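Local coordinates for protein xylan esterase 1 (Thermoanaerobacterium sp. 'JW/SL YS485', PDB 3FCY) that probably hydrolyses acetyl esters, as an acetyl xylan esterase of the alpha/beta-hydrolase fold and carbohydrate esterase family CE7, at residues I286-V300 / I313-H327. Sequence-based numbering, arbitrary orientation.
Sequences IKGDVLMCVGLMDQV and IQSKKDIKVYPDYGH
Tyr322 O is gripped by two backbone donors that arrive from opposite faces of its carbonyl plane: Leu296 N across the contact, 3.1 Å from Tyr322 O, and Tyr325 N from its own type I turn. This carbonyl ends a run of parallel strand bonds in which Val290, Met292 and Val294 give and accept in turn, the bond from Asp318 N to Val290 O being weak, while strands 289-295 and 317-322 keep a 21° twist. Gly295 suits the turn, since a side chain there would collide with Tyr325 O. Beyond it the loops bring together two predicted charge-relay residues. His327 ND1 donates to Asp298 OD2 at 2.7 Å; OD2 receives it on its syn lone pair and lies nearly in the ring plane, though carboxylate and ring planes stand 77° apart. The other oxygen, OD1, accepts from Cys301 N. With Val300 CG1 turned anti to the backbone N (chi1 179°), this methyl is set over one ring face, a CH-pi contact 3.6 Å from the His327 centroid. Since His327 NE2 also bonds Ser208 OG, the predicted nucleophile, a phenylalanine in place of this histidine would probably leave both Asp298 and Ser208 without their imidazole partner. At the far end Ser315, its side chain short enough to tuck against the chain, donates from OG to Gly288 O at 2.6 Å, and Ile313 CD1 meets Val290 CG1 tip to tip at 3.8 Å. Strand 317-322 is outermost in this chain's central sheet, 289-295 lying between it and 226-230; crossover helix 303-310 packs on Met292, Val294 and Ile319, helix 333-342 on Leu291, Cys293 and Tyr322.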
ATOM      1  N   ILE A 286     -40.714   0.286 -10.076  1.00 28.94           N
ATOM      2  CA  ILE A 286     -40.296   0.671 -11.415  1.00 26.76           C
ATOM      3  C   ILE A 286     -41.183   0.047 -12.495  1.00 27.34           C
ATOM      4  O   ILE A 286     -41.516  -1.136 -12.434  1.00 26.42           O
ATOM      5  CB  ILE A 286     -38.822   0.275 -11.646  1.00 26.81           C
ATOM      6  CG1 ILE A 286     -37.945   0.983 -10.602  1.00 26.01           C
ATOM      7  CG2 ILE A 286     -38.394   0.633 -13.069  1.00 25.09           C
ATOM      8  CD1 ILE A 286     -36.475   0.648 -10.684  1.00 24.58           C
ATOM      9  N   LYS A 287     -41.564   0.859 -13.477  1.00 26.71           N
ATOM     10  CA  LYS A 287     -42.414   0.399 -14.571  1.00 28.89           C
ATOM     11  C   LYS A 287     -41.654   0.423 -15.893  1.00 28.10           C
ATOM     12  O   LYS A 287     -41.930  -0.370 -16.792  1.00 27.42           O
ATOM     13  CB  LYS A 287     -43.653   1.292 -14.695  1.00 30.03           C
ATOM     14  CG  LYS A 287     -44.369   1.566 -13.379  1.00 36.14           C
ATOM     15  CD  LYS A 287     -44.950   0.307 -12.761  1.00 38.06           C
ATOM     16  CE  LYS A 287     -46.144  -0.203 -13.554  1.00 43.80           C
ATOM     17  NZ  LYS A 287     -46.763  -1.409 -12.923  1.00 44.54           N
ATOM     18  N   GLY A 288     -40.698   1.339 -16.010  1.00 27.37           N
ATOM     19  CA  GLY A 288     -39.933   1.443 -17.240  1.00 26.39           C
ATOM     20  C   GLY A 288     -39.019   0.257 -17.458  1.00 25.15           C
ATOM     21  O   GLY A 288     -38.845  -0.568 -16.561  1.00 25.21           O
ATOM     22  N   ASP A 289     -38.445   0.160 -18.654  1.00 26.10           N
ATOM     23  CA  ASP A 289     -37.524  -0.929 -18.967  1.00 25.91           C
ATOM     24  C   ASP A 289     -36.189  -0.611 -18.305  1.00 25.45           C
ATOM     25  O   ASP A 289     -35.770   0.549 -18.264  1.00 24.02           O
ATOM     26  CB  ASP A 289     -37.330  -1.067 -20.479  1.00 27.39           C
ATOM     27  CG  ASP A 289     -38.641  -1.276 -21.221  1.00 31.02           C
ATOM     28  OD1 ASP A 289     -39.549  -1.933 -20.665  1.00 30.43           O
ATOM     29  OD2 ASP A 289     -38.757  -0.792 -22.366  1.00 31.75           O
ATOM     30  N   VAL A 290     -35.518  -1.640 -17.802  1.00 24.62           N
ATOM     31  CA  VAL A 290     -34.245  -1.449 -17.121  1.00 24.22           C
ATOM     32  C   VAL A 290     -33.071  -2.198 -17.746  1.00 23.64           C
ATOM     33  O   VAL A 290     -33.203  -3.343 -18.172  1.00 24.96           O
ATOM     34  CB  VAL A 290     -34.357  -1.887 -15.644  1.00 25.10           C
ATOM     35  CG1 VAL A 290     -33.046  -1.604 -14.909  1.00 24.22           C
ATOM     36  CG2 VAL A 290     -35.522  -1.160 -14.974  1.00 23.57           C
ATOM     37  N   LEU A 291     -31.928  -1.526 -17.815  1.00 22.87           N
ATOM     38  CA  LEU A 291     -30.696  -2.123 -18.320  1.00 23.56           C
ATOM     39  C   LEU A 291     -29.646  -1.792 -17.271  1.00 24.76           C
ATOM     40  O   LEU A 291     -29.401  -0.619 -16.973  1.00 23.92           O
ATOM     41  CB  LEU A 291     -30.273  -1.522 -19.665  1.00 23.39           C
ATOM     42  CG  LEU A 291     -28.895  -1.998 -20.157  1.00 24.64           C
ATOM     43  CD1 LEU A 291     -28.929  -3.509 -20.411  1.00 24.16           C
ATOM     44  CD2 LEU A 291     -28.503  -1.257 -21.432  1.00 23.04           C
ATOM     45  N   MET A 292     -29.031  -2.823 -16.704  1.00 25.06           N
ATOM     46  CA  MET A 292     -28.015  -2.616 -15.682  1.00 26.19           C
ATOM     47  C   MET A 292     -26.715  -3.316 -16.055  1.00 25.46           C
ATOM     48  O   MET A 292     -26.682  -4.133 -16.975  1.00 25.39           O
ATOM     49  CB  MET A 292     -28.513  -3.154 -14.334  1.00 27.25           C
ATOM     50  CG  MET A 292     -29.703  -2.401 -13.746  1.00 31.62           C
ATOM     51  SD  MET A 292     -30.312  -3.135 -12.193  1.00 34.98           S
ATOM     52  CE  MET A 292     -28.828  -3.119 -11.222  1.00 30.59           C
ATOM     53  N   CYS A 293     -25.640  -2.977 -15.350  1.00 24.13           N
ATOM     54  CA  CYS A 293     -24.357  -3.623 -15.582  1.00 24.46           C
ATOM     55  C   CYS A 293     -23.707  -3.826 -14.222  1.00 24.76           C
ATOM     56  O   CYS A 293     -23.946  -3.056 -13.289  1.00 24.73           O
ATOM     57  CB  CYS A 293     -23.458  -2.790 -16.508  1.00 24.12           C
ATOM     58  SG  CYS A 293     -22.899  -1.205 -15.876  1.00 24.32           S
ATOM     59  N   VAL A 294     -22.908  -4.881 -14.103  1.00 23.66           N
ATOM     60  CA  VAL A 294     -22.253  -5.190 -12.843  1.00 22.96           C
ATOM     61  C   VAL A 294     -20.859  -5.766 -13.070  1.00 22.77           C
ATOM     62  O   VAL A 294     -20.660  -6.631 -13.925  1.00 21.75           O
ATOM     63  CB  VAL A 294     -23.110  -6.195 -12.024  1.00 23.60           C
ATOM     64  CG1 VAL A 294     -23.363  -7.451 -12.848  1.00 24.04           C
ATOM     65  CG2 VAL A 294     -22.418  -6.544 -10.711  1.00 20.46           C
ATOM     66  N   GLY A 295     -19.893  -5.264 -12.308  1.00 22.60           N
ATOM     67  CA  GLY A 295     -18.531  -5.751 -12.419  1.00 23.36           C
ATOM     68  C   GLY A 295     -18.322  -6.755 -11.305  1.00 23.52           C
ATOM     69  O   GLY A 295     -18.538  -6.429 -10.139  1.00 24.19           O
ATOM     70  N   LEU A 296     -17.903  -7.969 -11.644  1.00 23.05           N
ATOM     71  CA  LEU A 296     -17.715  -8.997 -10.628  1.00 23.16           C
ATOM     72  C   LEU A 296     -16.498  -8.790  -9.724  1.00 24.34           C
ATOM     73  O   LEU A 296     -16.308  -9.521  -8.754  1.00 24.45           O
ATOM     74  CB  LEU A 296     -17.665 -10.382 -11.283  1.00 23.60           C
ATOM     75  CG  LEU A 296     -18.929 -10.815 -12.039  1.00 23.55           C
ATOM     76  CD1 LEU A 296     -18.817 -12.295 -12.388  1.00 24.28           C
ATOM     77  CD2 LEU A 296     -20.175 -10.570 -11.196  1.00 23.90           C
ATOM     78  N   MET A 297     -15.682  -7.791 -10.037  1.00 25.00           N
ATOM     79  CA  MET A 297     -14.510  -7.482  -9.225  1.00 26.20           C
ATOM     80  C   MET A 297     -14.785  -6.229  -8.391  1.00 27.32           C
ATOM     81  O   MET A 297     -13.904  -5.728  -7.693  1.00 24.32           O
ATOM     82  CB  MET A 297     -13.287  -7.234 -10.117  1.00 28.67           C
ATOM     83  CG  MET A 297     -12.838  -8.441 -10.938  1.00 31.93           C
ATOM     84  SD  MET A 297     -12.490  -9.884  -9.914  1.00 39.89           S
ATOM     85  CE  MET A 297     -10.840  -9.466  -9.307  1.00 38.00           C
ATOM     86  N   ASP A 298     -16.015  -5.727  -8.469  1.00 26.57           N
ATOM     87  CA  ASP A 298     -16.408  -4.517  -7.747  1.00 27.36           C
ATOM     88  C   ASP A 298     -16.594  -4.745  -6.251  1.00 28.72           C
ATOM     89  O   ASP A 298     -17.549  -5.401  -5.833  1.00 27.62           O
ATOM     90  CB  ASP A 298     -17.713  -3.958  -8.325  1.00 27.09           C
ATOM     91  CG  ASP A 298     -18.026  -2.557  -7.822  1.00 28.64           C
ATOM     92  OD1 ASP A 298     -17.639  -2.226  -6.677  1.00 29.29           O
ATOM     93  OD2 ASP A 298     -18.672  -1.788  -8.565  1.00 28.06           O
ATOM     94  N   GLN A 299     -15.686  -4.197  -5.446  1.00 28.83           N
ATOM     95  CA  GLN A 299     -15.783  -4.328  -3.996  1.00 31.17           C
ATOM     96  C   GLN A 299     -16.409  -3.084  -3.364  1.00 29.50           C
ATOM     97  O   GLN A 299     -16.737  -3.079  -2.178  1.00 30.75           O
ATOM     98  CB  GLN A 299     -14.402  -4.605  -3.391  1.00 33.93           C
ATOM     99  CG  GLN A 299     -13.952  -6.050  -3.584  1.00 38.53           C
ATOM    100  CD  GLN A 299     -12.537  -6.304  -3.104  1.00 42.30           C
ATOM    101  OE1 GLN A 299     -12.177  -5.961  -1.977  1.00 45.06           O
ATOM    102  NE2 GLN A 299     -11.727  -6.919  -3.957  1.00 44.32           N
ATOM    103  N   VAL A 300     -16.572  -2.032  -4.163  1.00 29.18           N
ATOM    104  CA  VAL A 300     -17.185  -0.793  -3.698  1.00 27.97           C
ATOM    105  C   VAL A 300     -18.694  -1.046  -3.612  1.00 29.00           C
ATOM    106  O   VAL A 300     -19.338  -0.739  -2.608  1.00 27.19           O
ATOM    107  CB  VAL A 300     -16.902   0.360  -4.684  1.00 28.72           C
ATOM    108  CG1 VAL A 300     -17.558   1.644  -4.201  1.00 27.14           C
ATOM    109  CG2 VAL A 300     -15.400   0.553  -4.823  1.00 29.72           C
ATOM    110  N   ILE A 313     -36.738  -6.006  -9.368  1.00 28.93           N
ATOM    111  CA  ILE A 313     -37.386  -5.293 -10.461  1.00 28.14           C
ATOM    112  C   ILE A 313     -38.354  -6.245 -11.165  1.00 29.73           C
ATOM    113  O   ILE A 313     -38.000  -7.385 -11.477  1.00 28.93           O
ATOM    114  CB  ILE A 313     -36.336  -4.771 -11.470  1.00 26.91           C
ATOM    115  CG1 ILE A 313     -35.480  -3.685 -10.806  1.00 25.46           C
ATOM    116  CG2 ILE A 313     -37.021  -4.229 -12.717  1.00 26.77           C
ATOM    117  CD1 ILE A 313     -34.366  -3.155 -11.679  1.00 24.64           C
ATOM    118  N   GLN A 314     -39.572  -5.770 -11.410  1.00 31.78           N
ATOM    119  CA  GLN A 314     -40.603  -6.579 -12.053  1.00 33.29           C
ATOM    120  C   GLN A 314     -40.871  -6.205 -13.505  1.00 31.94           C
ATOM    121  O   GLN A 314     -41.522  -6.957 -14.225  1.00 33.01           O
ATOM    122  CB  GLN A 314     -41.913  -6.483 -11.264  1.00 36.11           C
ATOM    123  CG  GLN A 314     -41.799  -6.910  -9.812  1.00 40.50           C
ATOM    124  CD  GLN A 314     -43.134  -6.861  -9.081  1.00 45.38           C
ATOM    125  OE1 GLN A 314     -43.810  -5.827  -9.064  1.00 45.61           O
ATOM    126  NE2 GLN A 314     -43.517  -7.979  -8.470  1.00 46.09           N
ATOM    127  N   SER A 315     -40.386  -5.045 -13.938  1.00 30.94           N
ATOM    128  CA  SER A 315     -40.594  -4.620 -15.318  1.00 29.70           C
ATOM    129  C   SER A 315     -39.583  -5.306 -16.232  1.00 29.45           C
ATOM    130  O   SER A 315     -38.782  -6.119 -15.776  1.00 30.23           O
ATOM    131  CB  SER A 315     -40.463  -3.098 -15.433  1.00 30.20           C
ATOM    132  OG  SER A 315     -39.194  -2.653 -14.992  1.00 29.07           O
ATOM    133  N   LYS A 316     -39.628  -4.988 -17.520  1.00 28.62           N
ATOM    134  CA  LYS A 316     -38.707  -5.588 -18.481  1.00 30.12           C
ATOM    135  C   LYS A 316     -37.299  -5.173 -18.064  1.00 29.04           C
ATOM    136  O   LYS A 316     -37.031  -3.990 -17.857  1.00 28.46           O
ATOM    137  CB  LYS A 316     -39.039  -5.095 -19.895  1.00 31.47           C
ATOM    138  CG  LYS A 316     -38.265  -5.775 -21.019  1.00 35.00           C
ATOM    139  CD  LYS A 316     -36.975  -5.045 -21.340  1.00 37.07           C
ATOM    140  CE  LYS A 316     -36.323  -5.615 -22.596  1.00 39.57           C
ATOM    141  NZ  LYS A 316     -35.176  -4.778 -23.060  1.00 40.16           N
ATOM    142  N   LYS A 317     -36.400  -6.147 -17.941  1.00 28.83           N
ATOM    143  CA  LYS A 317     -35.039  -5.857 -17.500  1.00 27.87           C
ATOM    144  C   LYS A 317     -33.974  -6.795 -18.061  1.00 28.62           C
ATOM    145  O   LYS A 317     -34.266  -7.904 -18.518  1.00 27.11           O
ATOM    146  CB  LYS A 317     -34.985  -5.925 -15.975  1.00 26.13           C
ATOM    147  CG  LYS A 317     -35.217  -7.341 -15.454  1.00 26.74           C
ATOM    148  CD  LYS A 317     -35.374  -7.397 -13.945  1.00 25.33           C
ATOM    149  CE  LYS A 317     -35.517  -8.837 -13.475  1.00 27.69           C
ATOM    150  NZ  LYS A 317     -35.711  -8.934 -12.003  1.00 27.70           N
ATOM    151  N   ASP A 318     -32.729  -6.332 -17.994  1.00 27.37           N
ATOM    152  CA  ASP A 318     -31.569  -7.086 -18.450  1.00 28.67           C
ATOM    153  C   ASP A 318     -30.343  -6.556 -17.708  1.00 28.35           C
ATOM    154  O   ASP A 318     -30.282  -5.372 -17.357  1.00 25.92           O
ATOM    155  CB  ASP A 318     -31.376  -6.921 -19.964  1.00 33.29           C
ATOM    156  CG  ASP A 318     -32.446  -7.646 -20.776  1.00 39.32           C
ATOM    157  OD1 ASP A 318     -32.465  -8.898 -20.748  1.00 39.94           O
ATOM    158  OD2 ASP A 318     -33.269  -6.968 -21.438  1.00 40.21           O
ATOM    159  N   ILE A 319     -29.376  -7.433 -17.457  1.00 27.19           N
ATOM    160  CA  ILE A 319     -28.162  -7.032 -16.764  1.00 25.26           C
ATOM    161  C   ILE A 319     -26.924  -7.576 -17.482  1.00 26.23           C
ATOM    162  O   ILE A 319     -26.863  -8.753 -17.854  1.00 25.08           O
ATOM    163  CB  ILE A 319     -28.192  -7.499 -15.276  1.00 26.60           C
ATOM    164  CG1 ILE A 319     -27.066  -6.823 -14.488  1.00 25.43           C
ATOM    165  CG2 ILE A 319     -28.063  -9.013 -15.189  1.00 26.58           C
ATOM    166  CD1 ILE A 319     -27.157  -7.032 -12.997  1.00 23.71           C
ATOM    167  N   LYS A 320     -25.952  -6.695 -17.705  1.00 23.97           N
ATOM    168  CA  LYS A 320     -24.714  -7.061 -18.376  1.00 24.44           C
ATOM    169  C   LYS A 320     -23.638  -7.308 -17.324  1.00 25.15           C
ATOM    170  O   LYS A 320     -23.364  -6.441 -16.488  1.00 23.82           O
ATOM    171  CB  LYS A 320     -24.284  -5.941 -19.327  1.00 23.92           C
ATOM    172  CG  LYS A 320     -25.347  -5.587 -20.361  1.00 26.66           C
ATOM    173  CD  LYS A 320     -25.734  -6.812 -21.183  1.00 30.03           C
ATOM    174  CE  LYS A 320     -27.008  -6.567 -21.975  1.00 35.10           C
ATOM    175  NZ  LYS A 320     -27.438  -7.779 -22.733  1.00 35.87           N
ATOM    176  N   VAL A 321     -23.038  -8.494 -17.375  1.00 25.03           N
ATOM    177  CA  VAL A 321     -22.007  -8.896 -16.421  1.00 24.66           C
ATOM    178  C   VAL A 321     -20.601  -8.765 -16.992  1.00 24.92           C
ATOM    179  O   VAL A 321     -20.317  -9.263 -18.083  1.00 22.78           O
ATOM    180  CB  VAL A 321     -22.224 -10.363 -15.975  1.00 26.81           C
ATOM    181  CG1 VAL A 321     -21.175 -10.764 -14.945  1.00 23.99           C
ATOM    182  CG2 VAL A 321     -23.629 -10.527 -15.411  1.00 24.42           C
ATOM    183  N   TYR A 322     -19.730  -8.092 -16.244  1.00 23.60           N
ATOM    184  CA  TYR A 322     -18.340  -7.881 -16.645  1.00 24.57           C
ATOM    185  C   TYR A 322     -17.436  -8.495 -15.572  1.00 24.82           C
ATOM    186  O   TYR A 322     -17.068  -7.840 -14.591  1.00 22.98           O
ATOM    187  CB  TYR A 322     -18.073  -6.380 -16.793  1.00 24.30           C
ATOM    188  CG  TYR A 322     -18.851  -5.761 -17.929  1.00 27.04           C
ATOM    189  CD1 TYR A 322     -18.263  -5.575 -19.180  1.00 26.01           C
ATOM    190  CD2 TYR A 322     -20.194  -5.414 -17.773  1.00 25.11           C
ATOM    191  CE1 TYR A 322     -18.991  -5.062 -20.252  1.00 26.44           C
ATOM    192  CE2 TYR A 322     -20.932  -4.905 -18.836  1.00 26.84           C
ATOM    193  CZ  TYR A 322     -20.321  -4.733 -20.074  1.00 26.94           C
ATOM    194  OH  TYR A 322     -21.042  -4.232 -21.131  1.00 28.13           O
ATOM    195  N   PRO A 323     -17.076  -9.776 -15.749  1.00 24.23           N
ATOM    196  CA  PRO A 323     -16.226 -10.528 -14.822  1.00 24.34           C
ATOM    197  C   PRO A 323     -14.940  -9.851 -14.358  1.00 24.48           C
ATOM    198  O   PRO A 323     -14.592  -9.922 -13.183  1.00 24.79           O
ATOM    199  CB  PRO A 323     -15.946 -11.820 -15.589  1.00 25.06           C
ATOM    200  CG  PRO A 323     -17.217 -12.015 -16.372  1.00 24.64           C
ATOM    201  CD  PRO A 323     -17.454 -10.614 -16.901  1.00 24.51           C
ATOM    202  N   ASP A 324     -14.248  -9.180 -15.270  1.00 24.10           N
ATOM    203  CA  ASP A 324     -12.971  -8.556 -14.930  1.00 25.85           C
ATOM    204  C   ASP A 324     -13.010  -7.079 -14.586  1.00 26.39           C
ATOM    205  O   ASP A 324     -11.962  -6.439 -14.481  1.00 28.82           O
ATOM    206  CB  ASP A 324     -11.991  -8.789 -16.079  1.00 25.33           C
ATOM    207  CG  ASP A 324     -12.064 -10.204 -16.606  1.00 26.24           C
ATOM    208  OD1 ASP A 324     -11.728 -11.141 -15.851  1.00 27.12           O
ATOM    209  OD2 ASP A 324     -12.476 -10.380 -17.769  1.00 27.17           O
ATOM    210  N   TYR A 325     -14.204  -6.529 -14.405  1.00 25.08           N
ATOM    211  CA  TYR A 325     -14.312  -5.116 -14.071  1.00 25.55           C
ATOM    212  C   TYR A 325     -14.747  -4.884 -12.635  1.00 24.49           C
ATOM    213  O   TYR A 325     -15.448  -5.708 -12.044  1.00 21.54           O
ATOM    214  CB  TYR A 325     -15.289  -4.405 -15.016  1.00 25.72           C
ATOM    215  CG  TYR A 325     -14.723  -4.132 -16.393  1.00 25.93           C
ATOM    216  CD1 TYR A 325     -14.606  -5.151 -17.339  1.00 26.25           C
ATOM    217  CD2 TYR A 325     -14.292  -2.851 -16.742  1.00 25.33           C
ATOM    218  CE1 TYR A 325     -14.071  -4.898 -18.605  1.00 25.90           C
ATOM    219  CE2 TYR A 325     -13.757  -2.590 -17.999  1.00 26.06           C
ATOM    220  CZ  TYR A 325     -13.649  -3.612 -18.924  1.00 25.30           C
ATOM    221  OH  TYR A 325     -13.130  -3.344 -20.167  1.00 26.67           O
ATOM    222  N   GLY A 326     -14.306  -3.755 -12.085  1.00 25.01           N
ATOM    223  CA  GLY A 326     -14.666  -3.379 -10.729  1.00 25.56           C
ATOM    224  C   GLY A 326     -15.628  -2.200 -10.780  1.00 26.24           C
ATOM    225  O   GLY A 326     -16.495  -2.144 -11.656  1.00 23.05           O
ATOM    226  N   HIS A 327     -15.470  -1.257  -9.854  1.00 26.03           N
ATOM    227  CA  HIS A 327     -16.326  -0.074  -9.785  1.00 25.72           C
ATOM    228  C   HIS A 327     -15.798   0.919 -10.814  1.00 26.20           C
ATOM    229  O   HIS A 327     -15.109   1.877 -10.472  1.00 26.50           O
ATOM    230  CB  HIS A 327     -16.241   0.533  -8.389  1.00 25.13           C
ATOM    231  CG  HIS A 327     -17.423   1.373  -8.026  1.00 26.81           C
ATOM    232  ND1 HIS A 327     -18.675   0.838  -7.816  1.00 26.43           N
ATOM    233  CD2 HIS A 327     -17.542   2.706  -7.821  1.00 26.20           C
ATOM    234  CE1 HIS A 327     -19.514   1.806  -7.492  1.00 28.68           C
ATOM    235  NE2 HIS A 327     -18.853   2.949  -7.489  1.00 27.42           N
TER
HETATM  236  O   HOH W   1     -40.302  -3.204 -11.021  1.00 26.04           O
HETATM  237  O   HOH W   2     -40.984  -2.117 -18.559  1.00 41.23           O
HETATM  238  O   HOH W   3     -36.540  -2.572 -23.955  1.00 37.19           O
HETATM  239  O   HOH W   4     -33.872  -4.221 -20.795  1.00 40.01           O